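Local coordinates for protein macrophomate synthase intermolecular Diels-Alderase (Macrophoma commelinae, PDB 1IZC) that adopts the closed eight-stranded barrel of the HpcH/HpaI aldolase/citrate lyase family and holds a magnesium ion together with pyruvic acid, at residues A[125-129]-A[186-192]; A[207-213]-A[231-236]. The protein carries 1 engineered substitution. One frame throughout, in Å; residues are numbered along the deposited sequence.

Contact 1 (A[125-129]-A[186-192])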
loop_
_atom_site.group_PDB
_atom_site.type_symbol
_atom_site.label_atom_id
_atom_site.label_comp_id
_atom_site.label_asym_id
_atom_site.label_seq_id
_atom_site.Cartn_x
_atom_site.Cartn_y
_atom_site.Cartn_z
ATOM N N HIS A 125 19.230 -3.235 -23.494
ATOM C CA HIS A 125 19.121 -3.586 -24.904
ATOM C C HIS A 125 19.514 -2.487 -25.880
ATOM O O HIS A 125 18.843 -2.295 -26.883
ATOM C CB HIS A 125 17.680 -4.021 -25.192
ATOM C CG HIS A 125 17.087 -4.868 -24.107
ATOM N ND1 HIS A 125 17.486 -6.168 -23.876
ATOM C CD2 HIS A 125 16.201 -4.566 -23.126
ATOM C CE1 HIS A 125 16.877 -6.626 -22.795
ATOM N NE2 HIS A 125 16.092 -5.674 -22.321
ATOM N N VAL A 126 20.601 -1.781 -25.599
ATOM C CA VAL A 126 21.026 -0.710 -26.501
ATOM C C VAL A 126 21.651 -1.293 -27.762
ATOM O O VAL A 126 22.511 -2.169 -27.685
ATOM C CB VAL A 126 22.038 0.224 -25.809
ATOM C CG1 VAL A 126 22.636 1.205 -26.825
ATOM C CG2 VAL A 126 21.333 1.021 -24.731
ATOM N N GLU A 127 21.212 -0.803 -28.918
ATOM C CA GLU A 127 21.752 -1.286 -30.191
ATOM C C GLU A 127 22.188 -0.159 -31.125
ATOM O O GLU A 127 22.924 -0.403 -32.089
ATOM C CB GLU A 127 20.719 -2.176 -30.896
ATOM C CG GLU A 127 20.311 -3.386 -30.065
ATOM C CD GLU A 127 19.381 -4.332 -30.792
ATOM O OE1 GLU A 127 18.595 -3.867 -31.641
ATOM O OE2 GLU A 127 19.432 -5.540 -30.497
ATOM N N THR A 128 21.741 1.065 -30.842
ATOM C CA THR A 128 22.090 2.212 -31.682
ATOM C C THR A 128 22.435 3.460 -30.882
ATOM O O THR A 128 21.999 3.640 -29.741
ATOM C CB THR A 128 20.937 2.603 -32.653
ATOM O OG1 THR A 128 19.861 3.197 -31.914
ATOM C CG2 THR A 128 20.415 1.390 -33.407
ATOM N N VAL A 129 23.214 4.340 -31.499
ATOM C CA VAL A 129 23.584 5.577 -30.842
ATOM C C VAL A 129 22.321 6.428 -30.679
ATOM O O VAL A 129 22.192 7.179 -29.711
ATOM C CB VAL A 129 24.652 6.334 -31.676
ATOM C CG1 VAL A 129 24.877 7.706 -31.098
ATOM C CG2 VAL A 129 25.957 5.551 -31.679
ATOM N N SER A 186 22.744 -7.942 -26.898
ATOM C CA SER A 186 22.165 -8.582 -28.068
ATOM C C SER A 186 23.242 -8.681 -29.134
ATOM O O SER A 186 24.258 -7.988 -29.066
ATOM C CB SER A 186 20.984 -7.781 -28.611
ATOM O OG SER A 186 21.390 -6.512 -29.094
ATOM N N VAL A 187 23.011 -9.543 -30.117
ATOM C CA VAL A 187 23.968 -9.706 -31.207
ATOM C C VAL A 187 24.153 -8.383 -31.946
ATOM O O VAL A 187 25.281 -7.985 -32.252
ATOM C CB VAL A 187 23.498 -10.800 -32.193
ATOM C CG1 VAL A 187 24.375 -10.801 -33.442
ATOM C CG2 VAL A 187 23.560 -12.158 -31.511
ATOM N N LYS A 188 23.056 -7.692 -32.234
ATOM C CA LYS A 188 23.156 -6.412 -32.931
ATOM C C LYS A 188 23.875 -5.377 -32.068
ATOM O O LYS A 188 24.584 -4.510 -32.586
ATOM C CB LYS A 188 21.766 -5.896 -33.313
ATOM C CG LYS A 188 21.125 -6.657 -34.465
ATOM C CD LYS A 188 19.847 -5.968 -34.934
ATOM C CE LYS A 188 19.291 -6.633 -36.190
ATOM N NZ LYS A 188 18.026 -5.994 -36.657
ATOM N N GLY A 189 23.685 -5.460 -30.751
ATOM C CA GLY A 189 24.345 -4.519 -29.858
ATOM C C GLY A 189 25.856 -4.699 -29.906
ATOM O O GLY A 189 26.619 -3.733 -29.977
ATOM N N VAL A 190 26.286 -5.950 -29.865
ATOM C CA VAL A 190 27.703 -6.269 -29.919
ATOM C C VAL A 190 28.270 -5.853 -31.277
ATOM O O VAL A 190 29.370 -5.305 -31.365
ATOM C CB VAL A 190 27.914 -7.781 -29.682
ATOM C CG1 VAL A 190 29.345 -8.190 -30.059
ATOM C CG2 VAL A 190 27.651 -8.102 -28.211
ATOM N N GLU A 191 27.505 -6.083 -32.335
ATOM C CA GLU A 191 27.971 -5.726 -33.668
ATOM C C GLU A 191 28.185 -4.220 -33.831
ATOM O O GLU A 191 29.005 -3.784 -34.647
ATOM C CB GLU A 191 26.987 -6.246 -34.725
ATOM C CG GLU A 191 26.791 -7.761 -34.646
ATOM C CD GLU A 191 25.909 -8.343 -35.746
ATOM O OE1 GLU A 191 24.788 -7.830 -35.967
ATOM O OE2 GLU A 191 26.340 -9.336 -36.374
ATOM N N ASN A 192 27.478 -3.422 -33.037
ATOM C CA ASN A 192 27.595 -1.971 -33.136
ATOM C C ASN A 192 28.237 -1.354 -31.883
ATOM O O ASN A 192 28.135 -0.148 -31.664
ATOM C CB ASN A 192 26.192 -1.383 -33.369
ATOM C CG ASN A 192 26.219 0.064 -33.827
ATOM O OD1 ASN A 192 27.121 0.488 -34.556
ATOM N ND2 ASN A 192 25.212 0.831 -33.416
HETATM O O HOH W 1 21.942 -4.736 -26.807
HETATM O O HOH W 2 24.437 3.450 -34.124
#
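Glu127 reaches from the loop 125-129 to the first turn of helix 187-191, where its carboxylate meets Ser186. From CB the chain leaves with CG anti to the carbonyl carbon (chi1 -59°), which sets Glu127 CG beside the helix start, 3.4 Å from Ser186 OG and a little farther from Gly189 N. Beyond CG the chain is extended and carries the carboxylate along the base of Lys188, with Glu127 CD 3.8 Å from Lys188 CB. Glu127 OE1 lies beside Lys188 CB and CD, both 4.1 Å away. At the tip Glu127 OE2 accepts a short hydrogen bond of 2.6 Å from Ser186 OG, through the lone pair that points away from OE1. The amine of Lys188 stays apart from the acid, so any attraction between the two charges acts at a distance.

Ser186 is the N-cap of the helix. Ser186 OG sits between the backbone N and the carbonyl carbon (chi1 65°) and accepts from Gly189 N at 3.0 Å while donating to Glu127. A water adds a third bond to this hydroxyl and also donates to Val126 O, a second link between the segments. At the far end of the helix, Asn192 ND2 donates to Glu127 O over 2.9 Å, nearly straight at 166° and close to its own amide plane. A second water accepts from Asn192 ND2 and from Val129 N.

The loop follows barrel strand 120-123 and leads into helix 129-139, whose N-cap Thr128 bonds to Glu131 N; helix 187-191 follows the adjacent strand 179-184, and its Val190 packs on Ile184 of that strand.

Contact 2 (A[207-213]-A[231-236]); sequences FGPGDYM and TFVEAM. With MG (magnesium ion), chain B; PYR (pyruvic acid), chain C.
Helices 209-213 and 231-236 run at 126° to each other, with axes 11.4 Å apart at closest approach, and aromatic and methionine side chains fill the interval. Phe207, just ahead of the first helix, receives Met236 SD over the centre of one ring face, 3.4 Å from the ring centroid and 13° off the normal, a Met-aromatic contact. Bends at chi2 and chi3 fold the Met236 chain over the ring, and its CG lies over one face of Phe232, offset toward the rim. Phe232 lies between the two helices, its CE1 3.9 Å from Phe207 CE2 and also against Pro209 CB. Tyr212 brings CD2 to the edge of the Phe232 ring, 3.8 Å from Phe232 CD1. Farther out on the same tyrosine, Tyr212 CZ rests 3.6 Å from Ala235 CB, and OH comes close to the methyl of Thr231. Met213 also meets the Phe232 ring, with CG near Phe232 CD1 and the sulfur oblique to it.

Away from this apolar side, the helix start grips the ligand: Gly210 N donates to pyruvic acid OXT at 3.0 Å and Asp211 N to its O at 3.1 Å. Asp211 OD2 binds the magnesium ion at 2.1 Å, alongside two pyruvic acid oxygens, two waters and Glu185. Ser148 and Phe149 of a second subunit hydrogen-bond the Asp211 carboxylate.

Phe207 ends barrel strand 205-207 and meets Phe239 of helix 230-245 edge-to-face. Val190 of helix 187-191 packs against Phe207, Tyr212 and Ala235, bringing a third helix to the pair 209-215 and 230-245.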
loop_
_atom_site.group_PDB
_atom_site.type_symbol
_atom_site.label_atom_id
_atom_site.label_comp_id
_atom_site.label_asym_id
_atom_site.label_seq_id
_atom_site.Cartn_x
_atom_site.Cartn_y
_atom_site.Cartn_z
ATOM N N PHE A 207 27.373 -5.113 -19.824
ATOM C CA PHE A 207 27.037 -6.213 -20.725
ATOM C C PHE A 207 25.928 -7.021 -20.054
ATOM O O PHE A 207 25.833 -7.053 -18.826
ATOM C CB PHE A 207 28.250 -7.120 -20.944
ATOM C CG PHE A 207 28.156 -7.984 -22.182
ATOM C CD1 PHE A 207 28.530 -7.486 -23.423
ATOM C CD2 PHE A 207 27.689 -9.294 -22.105
ATOM C CE1 PHE A 207 28.444 -8.281 -24.576
ATOM C CE2 PHE A 207 27.602 -10.091 -23.254
ATOM C CZ PHE A 207 27.979 -9.581 -24.485
ATOM N N GLY A 208 25.076 -7.640 -20.864
ATOM C CA GLY A 208 24.015 -8.478 -20.330
ATOM C C GLY A 208 24.289 -9.870 -20.880
ATOM O O GLY A 208 23.779 -10.214 -21.938
ATOM N N PRO A 209 25.087 -10.694 -20.180
ATOM C CA PRO A 209 25.419 -12.049 -20.646
ATOM C C PRO A 209 24.222 -12.949 -20.951
ATOM O O PRO A 209 24.195 -13.639 -21.965
ATOM C CB PRO A 209 26.262 -12.630 -19.510
ATOM C CG PRO A 209 26.695 -11.446 -18.694
ATOM C CD PRO A 209 25.581 -10.458 -18.812
ATOM N N GLY A 210 23.249 -12.953 -20.047
ATOM C CA GLY A 210 22.077 -13.793 -20.226
ATOM C C GLY A 210 21.298 -13.480 -21.484
ATOM O O GLY A 210 21.089 -14.361 -22.328
ATOM N N ASP A 211 20.851 -12.234 -21.614
ATOM C CA ASP A 211 20.103 -11.865 -22.802
ATOM C C ASP A 211 20.957 -12.050 -24.047
ATOM O O ASP A 211 20.451 -12.473 -25.079
ATOM C CB ASP A 211 19.590 -10.427 -22.714
ATOM C CG ASP A 211 18.275 -10.330 -21.946
ATOM O OD1 ASP A 211 17.455 -11.266 -22.047
ATOM O OD2 ASP A 211 18.049 -9.322 -21.256
ATOM N N TYR A 212 22.251 -11.749 -23.956
ATOM C CA TYR A 212 23.109 -11.921 -25.126
ATOM C C TYR A 212 23.131 -13.384 -25.565
ATOM O O TYR A 212 22.913 -13.695 -26.740
ATOM C CB TYR A 212 24.545 -11.477 -24.839
ATOM C CG TYR A 212 25.479 -11.861 -25.971
ATOM C CD1 TYR A 212 25.495 -11.139 -27.168
ATOM C CD2 TYR A 212 26.259 -13.011 -25.882
ATOM C CE1 TYR A 212 26.271 -11.564 -28.260
ATOM C CE2 TYR A 212 27.035 -13.447 -26.961
ATOM C CZ TYR A 212 27.033 -12.724 -28.141
ATOM O OH TYR A 212 27.768 -13.188 -29.218
ATOM N N MET A 213 23.396 -14.279 -24.620
ATOM C CA MET A 213 23.454 -15.697 -24.941
ATOM C C MET A 213 22.161 -16.204 -25.567
ATOM O O MET A 213 22.188 -16.977 -26.520
ATOM C CB MET A 213 23.798 -16.505 -23.693
ATOM C CG MET A 213 25.224 -16.265 -23.220
ATOM S SD MET A 213 25.708 -17.340 -21.873
ATOM C CE MET A 213 25.182 -16.381 -20.429
ATOM N N THR A 231 31.961 -17.810 -29.201
ATOM C CA THR A 231 31.198 -16.675 -29.709
ATOM C C THR A 231 30.988 -15.659 -28.592
ATOM O O THR A 231 31.010 -14.457 -28.831
ATOM C CB THR A 231 29.824 -17.111 -30.273
ATOM O OG1 THR A 231 30.023 -17.980 -31.398
ATOM C CG2 THR A 231 29.023 -15.895 -30.739
ATOM N N PHE A 232 30.785 -16.155 -27.377
ATOM C CA PHE A 232 30.595 -15.291 -26.214
ATOM C C PHE A 232 31.928 -14.628 -25.867
ATOM O O PHE A 232 31.983 -13.429 -25.587
ATOM C CB PHE A 232 30.110 -16.106 -25.011
ATOM C CG PHE A 232 29.976 -15.302 -23.746
ATOM C CD1 PHE A 232 28.890 -14.457 -23.553
ATOM C CD2 PHE A 232 30.942 -15.380 -22.752
ATOM C CE1 PHE A 232 28.772 -13.704 -22.385
ATOM C CE2 PHE A 232 30.833 -14.631 -21.587
ATOM C CZ PHE A 232 29.742 -13.790 -21.404
ATOM N N VAL A 233 33.002 -15.415 -25.877
ATOM C CA VAL A 233 34.326 -14.878 -25.570
ATOM C C VAL A 233 34.648 -13.726 -26.518
ATOM O O VAL A 233 35.091 -12.660 -26.083
ATOM C CB VAL A 233 35.422 -15.969 -25.696
ATOM C CG1 VAL A 233 36.806 -15.348 -25.507
ATOM C CG2 VAL A 233 35.194 -17.046 -24.648
ATOM N N GLU A 234 34.423 -13.940 -27.811
ATOM C CA GLU A 234 34.686 -12.910 -28.808
ATOM C C GLU A 234 33.840 -11.669 -28.530
ATOM O O GLU A 234 34.324 -10.540 -28.635
ATOM C CB GLU A 234 34.365 -13.423 -30.212
ATOM C CG GLU A 234 35.279 -14.534 -30.694
ATOM C CD GLU A 234 34.809 -15.138 -32.004
ATOM O OE1 GLU A 234 34.572 -14.370 -32.964
ATOM O OE2 GLU A 234 34.680 -16.381 -32.074
ATOM N N ALA A 235 32.574 -11.890 -28.180
ATOM C CA ALA A 235 31.660 -10.789 -27.895
ATOM C C ALA A 235 32.162 -9.968 -26.715
ATOM O O ALA A 235 32.186 -8.739 -26.769
ATOM C CB ALA A 235 30.260 -11.329 -27.601
ATOM N N MET A 236 32.568 -10.642 -25.649
ATOM C CA MET A 236 33.068 -9.934 -24.474
ATOM C C MET A 236 34.380 -9.215 -24.774
ATOM O O MET A 236 34.656 -8.145 -24.224
ATOM C CB MET A 236 33.269 -10.893 -23.304
ATOM C CG MET A 236 31.992 -11.230 -22.557
ATOM S SD MET A 236 31.090 -9.727 -22.108
ATOM C CE MET A 236 32.226 -8.945 -21.043
HETATM MG MG MG B . 19.147 -8.198 -19.826
HETATM C C PYR C . 21.329 -9.791 -18.778
HETATM O O PYR C . 20.473 -9.909 -19.675
HETATM O OXT PYR C . 22.225 -10.635 -18.531
HETATM C CA PYR C . 21.186 -8.506 -17.999
HETATM O O3 PYR C . 20.307 -7.656 -18.216
HETATM C CB PYR C . 22.195 -8.327 -16.941
HETATM O O HOH W 3 17.982 -6.343 -19.840
HETATM O O HOH W 4 17.882 -9.223 -18.243
#

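Contact 1 and contact 2 lie on the same side of the chain's centre, their own centres about 11 Å apart, and come in series: 125-129 with 186-192 closes before 207-213 with 231-236 opens. Together they join segments at or just after the ends of three consecutive barrel strands, 120-123, 179-184 and 205-207, with helix 230-245, which leads to the next strand, 250-253. They meet directly where Ser186 C lies 3.9 Å from Tyr212 CD1, and where His125 CE1 is 3.3 Å from Asp211 OD2. Glu185, immediately before segment 186-192, shares the magnesium ion with Asp211 of contact 2, so the connections after two neighbouring strands supply the protein ligands of one metal site.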